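PDB 5YS9: acyl-coenzyme A oxidase 3 from Yarrowia lipolytica, which oxidises acyl-CoA esters of various chain lengths to (2E)-enoyl-CoA with the help of FAD, passing the electrons to O2 to give hydrogen peroxide in peroxisomal fatty acid beta-oxidation. Local coordinates for residues 314-319 with 421-426; 354-359 with 628-633; 361-366 with 634-639. One frame throughout, in Å; residues are numbered along the deposited sequence.

Interaction 1: 314-319 with 421-426; sequences FFVSQR and NIIDQC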
loop_
_atom_site.group_PDB
_atom_site.type_symbol
_atom_site.label_atom_id
_atom_site.label_comp_id
_atom_site.label_asym_id
_atom_site.label_seq_id
_atom_site.Cartn_x
_atom_site.Cartn_y
_atom_site.Cartn_z
ATOM N N PHE A 314 -10.185 -9.072 -9.931
ATOM C CA PHE A 314 -11.594 -9.014 -9.639
ATOM C C PHE A 314 -11.954 -9.793 -8.387
ATOM O O PHE A 314 -12.575 -9.260 -7.450
ATOM C CB PHE A 314 -12.426 -9.533 -10.822
ATOM C CG PHE A 314 -13.827 -9.878 -10.440
ATOM C CD1 PHE A 314 -14.732 -8.877 -10.176
ATOM C CD2 PHE A 314 -14.210 -11.211 -10.263
ATOM C CE1 PHE A 314 -16.033 -9.174 -9.807
ATOM C CE2 PHE A 314 -15.514 -11.526 -9.876
ATOM C CZ PHE A 314 -16.427 -10.499 -9.658
ATOM N N PHE A 315 -11.592 -11.066 -8.413
ATOM C CA PHE A 315 -11.886 -11.973 -7.349
ATOM C C PHE A 315 -11.464 -11.503 -5.955
ATOM O O PHE A 315 -12.191 -11.746 -5.003
ATOM C CB PHE A 315 -11.269 -13.340 -7.652
ATOM C CG PHE A 315 -12.062 -14.154 -8.640
ATOM C CD1 PHE A 315 -13.402 -14.480 -8.383
ATOM C CD2 PHE A 315 -11.485 -14.593 -9.832
ATOM C CE1 PHE A 315 -14.122 -15.253 -9.282
ATOM C CE2 PHE A 315 -12.208 -15.352 -10.753
ATOM C CZ PHE A 315 -13.520 -15.684 -10.477
ATOM N N VAL A 316 -10.309 -10.845 -5.831
ATOM C CA VAL A 316 -9.879 -10.272 -4.560
ATOM C C VAL A 316 -10.588 -8.956 -4.272
ATOM O O VAL A 316 -11.045 -8.753 -3.170
ATOM C CB VAL A 316 -8.337 -10.110 -4.461
ATOM C CG1 VAL A 316 -7.895 -9.450 -3.137
ATOM C CG2 VAL A 316 -7.712 -11.472 -4.539
ATOM N N SER A 317 -10.629 -8.054 -5.237
ATOM C CA SER A 317 -11.190 -6.736 -5.005
ATOM C C SER A 317 -12.625 -6.734 -4.469
ATOM O O SER A 317 -12.933 -5.937 -3.583
ATOM C CB SER A 317 -11.136 -5.882 -6.276
ATOM O OG SER A 317 -9.805 -5.536 -6.571
ATOM N N GLN A 318 -13.475 -7.596 -5.029
ATOM C CA GLN A 318 -14.882 -7.686 -4.660
ATOM C C GLN A 318 -15.107 -7.939 -3.152
ATOM O O GLN A 318 -16.126 -7.518 -2.552
ATOM C CB GLN A 318 -15.575 -8.778 -5.481
ATOM C CG GLN A 318 -14.984 -10.168 -5.278
ATOM C CD GLN A 318 -15.751 -11.296 -5.962
ATOM O OE1 GLN A 318 -16.812 -11.111 -6.506
ATOM N NE2 GLN A 318 -15.197 -12.475 -5.903
ATOM N N ARG A 319 -14.162 -8.636 -2.547
ATOM C CA ARG A 319 -14.239 -8.979 -1.135
ATOM C C ARG A 319 -14.112 -7.696 -0.310
ATOM O O ARG A 319 -14.946 -7.411 0.547
ATOM C CB ARG A 319 -13.130 -9.963 -0.805
ATOM C CG ARG A 319 -13.187 -10.611 0.573
ATOM C CD ARG A 319 -11.870 -11.348 0.881
ATOM N NE ARG A 319 -11.577 -11.356 2.316
ATOM C CZ ARG A 319 -10.422 -11.710 2.871
ATOM N NH1 ARG A 319 -9.383 -12.079 2.131
ATOM N NH2 ARG A 319 -10.317 -11.662 4.197
ATOM N N ASN A 421 -4.588 -1.009 -4.755
ATOM C CA ASN A 421 -5.065 0.284 -4.275
ATOM C C ASN A 421 -6.416 0.150 -3.567
ATOM O O ASN A 421 -6.710 0.922 -2.663
ATOM C CB ASN A 421 -5.186 1.284 -5.432
ATOM C CG ASN A 421 -3.865 1.558 -6.110
ATOM O OD1 ASN A 421 -2.810 1.455 -5.486
ATOM N ND2 ASN A 421 -3.916 1.915 -7.397
ATOM N N ILE A 422 -7.245 -0.783 -4.041
ATOM C CA ILE A 422 -8.597 -0.972 -3.536
ATOM C C ILE A 422 -8.542 -1.590 -2.142
ATOM O O ILE A 422 -9.233 -1.148 -1.210
ATOM C CB ILE A 422 -9.445 -1.884 -4.468
ATOM C CG1 ILE A 422 -9.809 -1.148 -5.773
ATOM C CG2 ILE A 422 -10.723 -2.355 -3.747
ATOM C CD1 ILE A 422 -10.527 -2.019 -6.794
ATOM N N ILE A 423 -7.728 -2.628 -2.015
ATOM C CA ILE A 423 -7.476 -3.219 -0.706
ATOM C C ILE A 423 -7.052 -2.088 0.248
ATOM O O ILE A 423 -7.646 -1.935 1.331
ATOM C CB ILE A 423 -6.409 -4.326 -0.738
ATOM C CG1 ILE A 423 -6.873 -5.536 -1.580
ATOM C CG2 ILE A 423 -6.113 -4.829 0.674
ATOM C CD1 ILE A 423 -5.729 -6.442 -2.040
ATOM N N ASP A 424 -6.092 -1.271 -0.187
ATOM C CA ASP A 424 -5.556 -0.240 0.654
ATOM C C ASP A 424 -6.583 0.825 0.986
ATOM O O ASP A 424 -6.704 1.212 2.130
ATOM C CB ASP A 424 -4.343 0.427 0.015
ATOM C CG ASP A 424 -3.575 1.255 1.015
ATOM O OD1 ASP A 424 -2.955 0.647 1.881
ATOM O OD2 ASP A 424 -3.619 2.487 0.975
ATOM N N GLN A 425 -7.294 1.306 -0.026
ATOM C CA GLN A 425 -8.368 2.307 0.135
ATOM C C GLN A 425 -9.534 1.816 0.964
ATOM O O GLN A 425 -10.022 2.550 1.795
ATOM C CB GLN A 425 -8.919 2.725 -1.233
ATOM C CG GLN A 425 -8.043 3.722 -1.968
ATOM C CD GLN A 425 -8.131 5.106 -1.376
ATOM O OE1 GLN A 425 -7.155 5.833 -1.391
ATOM N NE2 GLN A 425 -9.315 5.486 -0.856
ATOM N N CYS A 426 -9.951 0.588 0.736
ATOM C CA CYS A 426 -11.044 0.018 1.483
ATOM C C CYS A 426 -10.671 -0.060 2.942
ATOM O O CYS A 426 -11.505 0.127 3.805
ATOM C CB CYS A 426 -11.456 -1.336 0.927
ATOM S SG CYS A 426 -12.468 -1.210 -0.549
#
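Ile422 drives its CD1 methyl against the side chain of Ser317, touching both the methylene and the hydroxyl: CD1 lies 3.6 Å from Ser317 OG. The isoleucine sets out toward the other helix, and its long branch, with CG1 anti to the carbonyl carbon (chi1 -72°), is extended at chi2, so the end methyl makes the contact. Ser317 offers little bulk here, and the CA atoms of Ser317 and Ile422 are 6.5 Å apart, a close approach for two helices. The hydroxyl is not left to the hydrocarbon alone. Placed beside its own backbone N, OG hydrogen-bonds Ser313 O one turn earlier, so its polarity is met within its own helix.

The second pair is wholly apolar. Val316 and Ile423 cross obliquely, with CG1 of Val316 meeting CD1 of Ile423 at 3.9 Å. Ile423 leaves its backbone at an angle to the partner and closes on it through the far methyl of its extended branch.

Helices 300-330 and 391-428, both in the C-alpha1 region of the acyl-CoA oxidase fold, thus pack by side-chain surfaces in a buried seam. Helix 349-385 borders one part of it, where Thr362 touches Ser317, and helix 441-448 another, where Trp448 packs on both Val316 and Ile423.

Interaction 2: 354-359 with 628-633; sequences RLLPLL and DQVAGY. With FAD (flavin-adenine dinucleotide), chain D.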
loop_
_atom_site.group_PDB
_atom_site.type_symbol
_atom_site.label_atom_id
_atom_site.label_comp_id
_atom_site.label_asym_id
_atom_site.label_seq_id
_atom_site.Cartn_x
_atom_site.Cartn_y
_atom_site.Cartn_z
ATOM N N ARG A 354 -14.870 7.995 -2.660
ATOM C CA ARG A 354 -13.819 7.069 -2.285
ATOM C C ARG A 354 -14.087 5.634 -2.697
ATOM O O ARG A 354 -13.185 4.951 -3.123
ATOM C CB ARG A 354 -13.588 7.101 -0.785
ATOM C CG ARG A 354 -13.116 8.425 -0.245
ATOM C CD ARG A 354 -11.959 8.212 0.702
ATOM N NE ARG A 354 -12.360 8.376 2.082
ATOM C CZ ARG A 354 -11.941 7.620 3.079
ATOM N NH1 ARG A 354 -12.373 7.858 4.292
ATOM N NH2 ARG A 354 -11.093 6.643 2.859
ATOM N N LEU A 355 -15.313 5.165 -2.529
ATOM C CA LEU A 355 -15.599 3.759 -2.726
ATOM C C LEU A 355 -16.377 3.374 -3.964
ATOM O O LEU A 355 -16.126 2.345 -4.553
ATOM C CB LEU A 355 -16.313 3.194 -1.506
ATOM C CG LEU A 355 -15.630 3.287 -0.150
ATOM C CD1 LEU A 355 -16.527 2.690 0.908
ATOM C CD2 LEU A 355 -14.282 2.599 -0.172
ATOM N N LEU A 356 -17.342 4.180 -4.359
ATOM C CA LEU A 356 -18.241 3.732 -5.451
ATOM C C LEU A 356 -17.551 3.573 -6.831
ATOM O O LEU A 356 -17.890 2.649 -7.566
ATOM C CB LEU A 356 -19.486 4.594 -5.539
ATOM C CG LEU A 356 -20.349 4.551 -4.278
ATOM C CD1 LEU A 356 -21.564 5.455 -4.460
ATOM C CD2 LEU A 356 -20.801 3.157 -3.867
ATOM N N PRO A 357 -16.556 4.439 -7.151
ATOM C CA PRO A 357 -15.790 4.277 -8.391
ATOM C C PRO A 357 -14.993 2.979 -8.409
ATOM O O PRO A 357 -14.862 2.339 -9.463
ATOM C CB PRO A 357 -14.864 5.486 -8.398
ATOM C CG PRO A 357 -15.588 6.513 -7.614
ATOM C CD PRO A 357 -16.269 5.739 -6.517
ATOM N N LEU A 358 -14.538 2.570 -7.224
ATOM C CA LEU A 358 -13.737 1.386 -7.083
ATOM C C LEU A 358 -14.626 0.161 -7.191
ATOM O O LEU A 358 -14.197 -0.858 -7.706
ATOM C CB LEU A 358 -12.950 1.422 -5.768
ATOM C CG LEU A 358 -12.043 2.675 -5.579
ATOM C CD1 LEU A 358 -11.290 2.712 -4.264
ATOM C CD2 LEU A 358 -11.041 2.740 -6.697
ATOM N N LEU A 359 -15.857 0.266 -6.700
ATOM C CA LEU A 359 -16.888 -0.740 -6.947
ATOM C C LEU A 359 -17.117 -0.826 -8.448
ATOM O O LEU A 359 -17.235 -1.894 -8.975
ATOM C CB LEU A 359 -18.205 -0.408 -6.212
ATOM C CG LEU A 359 -19.413 -1.273 -6.612
ATOM C CD1 LEU A 359 -19.268 -2.671 -6.039
ATOM C CD2 LEU A 359 -20.792 -0.675 -6.263
ATOM N N ASP A 628 -27.581 4.392 -4.156
ATOM C CA ASP A 628 -28.919 3.949 -3.819
ATOM C C ASP A 628 -29.026 2.440 -3.901
ATOM O O ASP A 628 -29.710 1.821 -3.117
ATOM C CB ASP A 628 -29.944 4.606 -4.729
ATOM C CG ASP A 628 -31.357 4.375 -4.271
ATOM O OD1 ASP A 628 -31.718 4.877 -3.204
ATOM O OD2 ASP A 628 -32.115 3.696 -4.970
ATOM N N GLN A 629 -28.350 1.863 -4.877
ATOM C CA GLN A 629 -28.433 0.447 -5.161
ATOM C C GLN A 629 -27.257 -0.355 -4.633
ATOM O O GLN A 629 -27.039 -1.468 -5.054
ATOM C CB GLN A 629 -28.580 0.213 -6.664
ATOM C CG GLN A 629 -29.833 0.799 -7.284
ATOM C CD GLN A 629 -31.095 0.106 -6.844
ATOM O OE1 GLN A 629 -31.294 -1.066 -7.094
ATOM N NE2 GLN A 629 -31.954 0.836 -6.191
ATOM N N VAL A 630 -26.496 0.209 -3.712
ATOM C CA VAL A 630 -25.208 -0.351 -3.333
ATOM C C VAL A 630 -25.269 -1.773 -2.790
ATOM O O VAL A 630 -24.399 -2.571 -3.066
ATOM C CB VAL A 630 -24.498 0.544 -2.311
ATOM C CG1 VAL A 630 -25.290 0.606 -1.030
ATOM C CG2 VAL A 630 -23.095 0.045 -2.046
ATOM N N ALA A 631 -26.289 -2.083 -2.014
ATOM C CA ALA A 631 -26.462 -3.417 -1.489
ATOM C C ALA A 631 -26.656 -4.440 -2.590
ATOM O O ALA A 631 -26.203 -5.549 -2.467
ATOM C CB ALA A 631 -27.614 -3.456 -0.517
ATOM N N GLY A 632 -27.385 -4.084 -3.638
ATOM C CA GLY A 632 -27.523 -4.964 -4.778
ATOM C C GLY A 632 -26.251 -5.247 -5.552
ATOM O O GLY A 632 -25.949 -6.382 -5.853
ATOM N N TYR A 633 -25.476 -4.216 -5.835
ATOM C CA TYR A 633 -24.221 -4.408 -6.537
ATOM C C TYR A 633 -23.252 -5.340 -5.764
ATOM O O TYR A 633 -22.567 -6.164 -6.375
ATOM C CB TYR A 633 -23.542 -3.071 -6.747
ATOM C CG TYR A 633 -24.206 -2.107 -7.710
ATOM C CD1 TYR A 633 -24.377 -2.440 -9.044
ATOM C CD2 TYR A 633 -24.570 -0.825 -7.303
ATOM C CE1 TYR A 633 -24.929 -1.542 -9.955
ATOM C CE2 TYR A 633 -25.106 0.072 -8.196
ATOM C CZ TYR A 633 -25.292 -0.308 -9.525
ATOM O OH TYR A 633 -25.817 0.564 -10.418
HETATM P PA FAD D . -14.222 7.027 11.825
HETATM O O1A FAD D . -13.946 8.309 12.514
HETATM O O2A FAD D . -15.571 6.421 11.860
HETATM O O5B FAD D . -13.871 7.106 10.291
HETATM C C5B FAD D . -14.009 5.904 9.549
HETATM C C4B FAD D . -13.996 6.243 8.083
HETATM O O4B FAD D . -15.099 7.094 7.803
HETATM C C3B FAD D . -12.740 7.023 7.789
HETATM O O3B FAD D . -12.158 6.568 6.584
HETATM C C2B FAD D . -13.206 8.430 7.574
HETATM O O2B FAD D . -12.408 9.054 6.575
HETATM C C1B FAD D . -14.652 8.271 7.161
HETATM N N9A FAD D . -15.329 9.445 7.711
HETATM C C8A FAD D . -15.622 9.645 8.998
HETATM N N7A FAD D . -16.215 10.842 9.160
HETATM C C5A FAD D . -16.293 11.431 7.962
HETATM C C6A FAD D . -16.800 12.707 7.429
HETATM N N6A FAD D . -17.369 13.630 8.223
HETATM N N1A FAD D . -16.679 12.916 6.113
HETATM C C2A FAD D . -16.120 12.009 5.307
HETATM N N3A FAD D . -15.636 10.835 5.715
HETATM C C4A FAD D . -15.696 10.503 7.010
HETATM N N1 FAD D . -7.226 5.653 20.418
HETATM C C2 FAD D . -6.941 5.991 21.683
HETATM O O2 FAD D . -7.702 6.751 22.268
HETATM N N3 FAD D . -5.868 5.556 22.328
HETATM C C4 FAD D . -5.001 4.745 21.764
HETATM O O4 FAD D . -4.025 4.360 22.389
HETATM C C4X FAD D . -5.232 4.318 20.382
HETATM N N5 FAD D . -4.388 3.499 19.753
HETATM C C5X FAD D . -4.628 3.115 18.498
HETATM C C6 FAD D . -3.743 2.250 17.894
HETATM C C7 FAD D . -3.968 1.838 16.605
HETATM C C7M FAD D . -2.998 0.910 15.947
HETATM C C8 FAD D . -5.161 2.321 15.882
HETATM C C8M FAD D . -5.415 1.880 14.478
HETATM C C9 FAD D . -6.043 3.189 16.484
HETATM C C9A FAD D . -5.825 3.601 17.776
HETATM N N10 FAD D . -6.715 4.482 18.409
HETATM C C10 FAD D . -6.434 4.838 19.723
HETATM C "C1'" FAD D . -7.924 4.989 17.757
HETATM C "C2'" FAD D . -7.678 5.916 16.566
HETATM O "O2'" FAD D . -7.387 7.233 17.018
HETATM C "C3'" FAD D . -8.896 5.935 15.641
HETATM O "O3'" FAD D . -8.828 4.787 14.822
HETATM C "C4'" FAD D . -8.992 7.137 14.715
HETATM O "O4'" FAD D . -8.581 8.293 15.428
HETATM C "C5'" FAD D . -10.417 7.414 14.260
HETATM O "O5'" FAD D . -10.899 6.568 13.229
HETATM P P FAD D . -12.251 5.752 13.440
HETATM O O1P FAD D . -11.954 4.303 13.483
HETATM O O2P FAD D . -12.973 6.364 14.574
HETATM O O3P FAD D . -13.096 5.933 12.111
#
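Leu359 and Tyr633 carry the larger share of the apolar contact. Their side chains cross at about a right angle, and the CD2 methyl of Leu359 rests on Tyr633 CB at 3.7 Å and obliquely on the adjoining ring carbons CG and CD2. With CG anti to the backbone N (chi1 170°), the CD2 methyl is set against Tyr633. One turn away, Leu356 CD2 meets Val630 CG2 more loosely, at 4.3 Å. This apolar seam joins the all-helical C-alpha1 domain, through the long helix 349-385, to the short helix 630-635 of the C-terminal acyl-CoA oxidase region; Leu588 and Leu585 of helix 579-596 pack on Leu356 and Tyr633.

Polar bonds within 628-633 are local. Gln629, the N-cap residue, gives NE2 to Asp628 OD2 at 3.1 Å, from above the carboxylate plane, and its amide is also held by the backbone of Lys33 and Lys35. The tyrosine hydroxyl is bonded to Tyr581 O.

The ligand contact lies at the start of 354-359, away from Leu359. Arg354, its chain bent at chi2 and chi3, brings its guanidinium edge to the adenosine ribose of FAD. NH1 donates to O3B over 2.6 Å, with an N-H...O angle of 156°; O2B, also 2.6 Å from NH1, lies at that edge near the guanidinium plane.

Interaction 3: 361-366 with 634-639; sequences FTYAMK and TDAFGL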
loop_
_atom_site.group_PDB
_atom_site.type_symbol
_atom_site.label_atom_id
_atom_site.label_comp_id
_atom_site.label_asym_id
_atom_site.label_seq_id
_atom_site.Cartn_x
_atom_site.Cartn_y
_atom_site.Cartn_z
ATOM N N PHE A 361 -14.917 0.052 -10.683
ATOM C CA PHE A 361 -13.662 -0.438 -11.202
ATOM C C PHE A 361 -13.570 -1.947 -11.096
ATOM O O PHE A 361 -13.067 -2.592 -11.985
ATOM C CB PHE A 361 -12.517 0.193 -10.422
ATOM C CG PHE A 361 -11.299 0.463 -11.236
ATOM C CD1 PHE A 361 -10.805 -0.479 -12.098
ATOM C CD2 PHE A 361 -10.640 1.658 -11.119
ATOM C CE1 PHE A 361 -9.684 -0.232 -12.833
ATOM C CE2 PHE A 361 -9.514 1.914 -11.845
ATOM C CZ PHE A 361 -9.040 0.972 -12.709
ATOM N N THR A 362 -14.023 -2.508 -9.989
ATOM C CA THR A 362 -13.961 -3.951 -9.827
ATOM C C THR A 362 -14.829 -4.710 -10.819
ATOM O O THR A 362 -14.399 -5.698 -11.354
ATOM C CB THR A 362 -14.034 -4.441 -8.354
ATOM O OG1 THR A 362 -14.949 -5.526 -8.229
ATOM C CG2 THR A 362 -14.396 -3.338 -7.418
ATOM N N TYR A 363 -16.019 -4.209 -11.105
ATOM C CA TYR A 363 -16.877 -4.812 -12.114
ATOM C C TYR A 363 -16.187 -4.750 -13.460
ATOM O O TYR A 363 -16.238 -5.689 -14.233
ATOM C CB TYR A 363 -18.188 -4.046 -12.231
ATOM C CG TYR A 363 -19.327 -4.544 -11.382
ATOM C CD1 TYR A 363 -19.226 -4.578 -10.002
ATOM C CD2 TYR A 363 -20.515 -4.953 -11.956
ATOM C CE1 TYR A 363 -20.269 -5.022 -9.226
ATOM C CE2 TYR A 363 -21.559 -5.393 -11.182
ATOM C CZ TYR A 363 -21.429 -5.425 -9.820
ATOM O OH TYR A 363 -22.469 -5.863 -9.054
ATOM N N ALA A 364 -15.553 -3.617 -13.725
ATOM C CA ALA A 364 -14.842 -3.356 -14.961
ATOM C C ALA A 364 -13.671 -4.299 -15.170
ATOM O O ALA A 364 -13.399 -4.726 -16.279
ATOM C CB ALA A 364 -14.372 -1.918 -15.001
ATOM N N MET A 365 -12.958 -4.596 -14.100
ATOM C CA MET A 365 -11.894 -5.565 -14.171
ATOM C C MET A 365 -12.447 -6.881 -14.701
ATOM O O MET A 365 -11.922 -7.424 -15.659
ATOM C CB MET A 365 -11.239 -5.784 -12.829
ATOM C CG MET A 365 -10.208 -4.734 -12.431
ATOM S SD MET A 365 -9.972 -4.810 -10.646
ATOM C CE MET A 365 -8.531 -3.833 -10.623
ATOM N N LYS A 366 -13.519 -7.387 -14.117
ATOM C CA LYS A 366 -14.081 -8.640 -14.636
ATOM C C LYS A 366 -14.474 -8.565 -16.158
ATOM O O LYS A 366 -14.166 -9.470 -16.921
ATOM C CB LYS A 366 -15.255 -9.115 -13.747
ATOM C CG LYS A 366 -15.715 -10.554 -13.936
ATOM C CD LYS A 366 -14.568 -11.586 -13.814
ATOM C CE LYS A 366 -15.088 -13.032 -13.712
ATOM N NZ LYS A 366 -16.077 -13.296 -14.810
ATOM N N THR A 634 -23.200 -5.192 -4.433
ATOM C CA THR A 634 -22.248 -5.939 -3.579
ATOM C C THR A 634 -22.743 -7.340 -3.260
ATOM O O THR A 634 -21.950 -8.291 -3.268
ATOM C CB THR A 634 -21.948 -5.198 -2.286
ATOM O OG1 THR A 634 -23.178 -4.771 -1.712
ATOM C CG2 THR A 634 -21.145 -3.997 -2.570
ATOM N N ASP A 635 -24.047 -7.473 -3.010
ATOM C CA ASP A 635 -24.649 -8.806 -2.823
ATOM C C ASP A 635 -24.583 -9.614 -4.081
ATOM O O ASP A 635 -24.567 -10.841 -3.964
ATOM C CB ASP A 635 -26.113 -8.758 -2.378
ATOM C CG ASP A 635 -26.279 -8.373 -0.911
ATOM O OD1 ASP A 635 -25.306 -8.409 -0.101
ATOM O OD2 ASP A 635 -27.418 -8.032 -0.568
ATOM N N ALA A 636 -24.539 -8.946 -5.256
ATOM C CA ALA A 636 -24.374 -9.648 -6.548
ATOM C C ALA A 636 -23.121 -10.538 -6.688
ATOM O O ALA A 636 -23.151 -11.537 -7.471
ATOM C CB ALA A 636 -24.447 -8.685 -7.712
ATOM N N PHE A 637 -22.054 -10.220 -5.932
ATOM C CA PHE A 637 -20.841 -11.067 -5.928
ATOM C C PHE A 637 -21.083 -12.453 -5.318
ATOM O O PHE A 637 -20.344 -13.371 -5.597
ATOM C CB PHE A 637 -19.720 -10.425 -5.166
ATOM C CG PHE A 637 -19.318 -9.064 -5.660
ATOM C CD1 PHE A 637 -18.894 -8.866 -6.975
ATOM C CD2 PHE A 637 -19.256 -7.987 -4.773
ATOM C CE1 PHE A 637 -18.474 -7.588 -7.396
ATOM C CE2 PHE A 637 -18.821 -6.720 -5.181
ATOM C CZ PHE A 637 -18.445 -6.514 -6.496
ATOM N N GLY A 638 -22.097 -12.600 -4.466
ATOM C CA GLY A 638 -22.461 -13.897 -3.888
ATOM C C GLY A 638 -21.437 -14.507 -2.944
ATOM O O GLY A 638 -21.237 -15.710 -2.928
ATOM N N LEU A 639 -20.791 -13.674 -2.157
ATOM C CA LEU A 639 -19.772 -14.126 -1.228
ATOM C C LEU A 639 -20.433 -14.475 0.092
ATOM O O LEU A 639 -21.122 -13.657 0.648
ATOM C CB LEU A 639 -18.739 -13.017 -1.006
ATOM C CG LEU A 639 -17.921 -12.581 -2.247
ATOM C CD1 LEU A 639 -17.073 -11.377 -1.941
ATOM C CD2 LEU A 639 -17.071 -13.740 -2.779
#
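Phe637 pushes the CE1-CZ end of its ring against the CD1-CE1 side of Tyr363, with Phe637 CZ 3.6 Å from Tyr363 CE1. The two rings meet obliquely, their planes at 57° and their centroids 5.5 Å apart. Phe637 CG lies anti to the carbonyl carbon (chi1 -57°), which carries the ring from the backbone across to segment 361-366 of helix 349-385. There Thr362 OG1 approaches the same end of the ring, 4.0 Å from Phe637 CZ.

Farther along the tyrosine, OH lies 3.7 Å from the Ala636 methyl and is hydrogen-bonded to Tyr633 O, a backbone carbonyl of helix 630-635. The chain then passes through a type I turn from Asp635 to Gly638, the first residue to leave helical phi/psi, with positive phi. Met41 and Leu45 of helix 38-46 and Phe566 of helix 547-573 also pack on Tyr363.

A phenylalanine in place of Tyr363 would probably leave the Tyr633 carbonyl without its hydroxyl mate. With two rings and the Ala636 methyl meeting, and Thr362 OG1 only at van der Waals distance from the ring, the contact is chiefly aromatic and apolar; the single phenol oxygen ties helix 349-385 to the backbone of helix 630-635.

Overall arrangement
Helix 349-385 links all three contacts: it provides one side of interactions 2 and 3 and borders interaction 1. The centres of interactions 2 and 3 are about 10 Å apart, and Leu359 CD1 packs on Phe637 CZ at 4.0 Å. Interaction 3 is likewise about 10 Å from interaction 1 between centres, joined by Phe314 CE1 against Phe637 CE1 at 3.8 Å. Between interactions 1 and 2, centres about 13 Å apart, Gln425 CB meets Leu358 CD1 at 3.8 Å. Interaction 2 reaches FAD directly, at a site shared with the second subunit, whose Ser169, Asp457 and Thr163 also bond FAD; the Ile422 side chain of interaction 1 stays about 14 Å from a bound FAD.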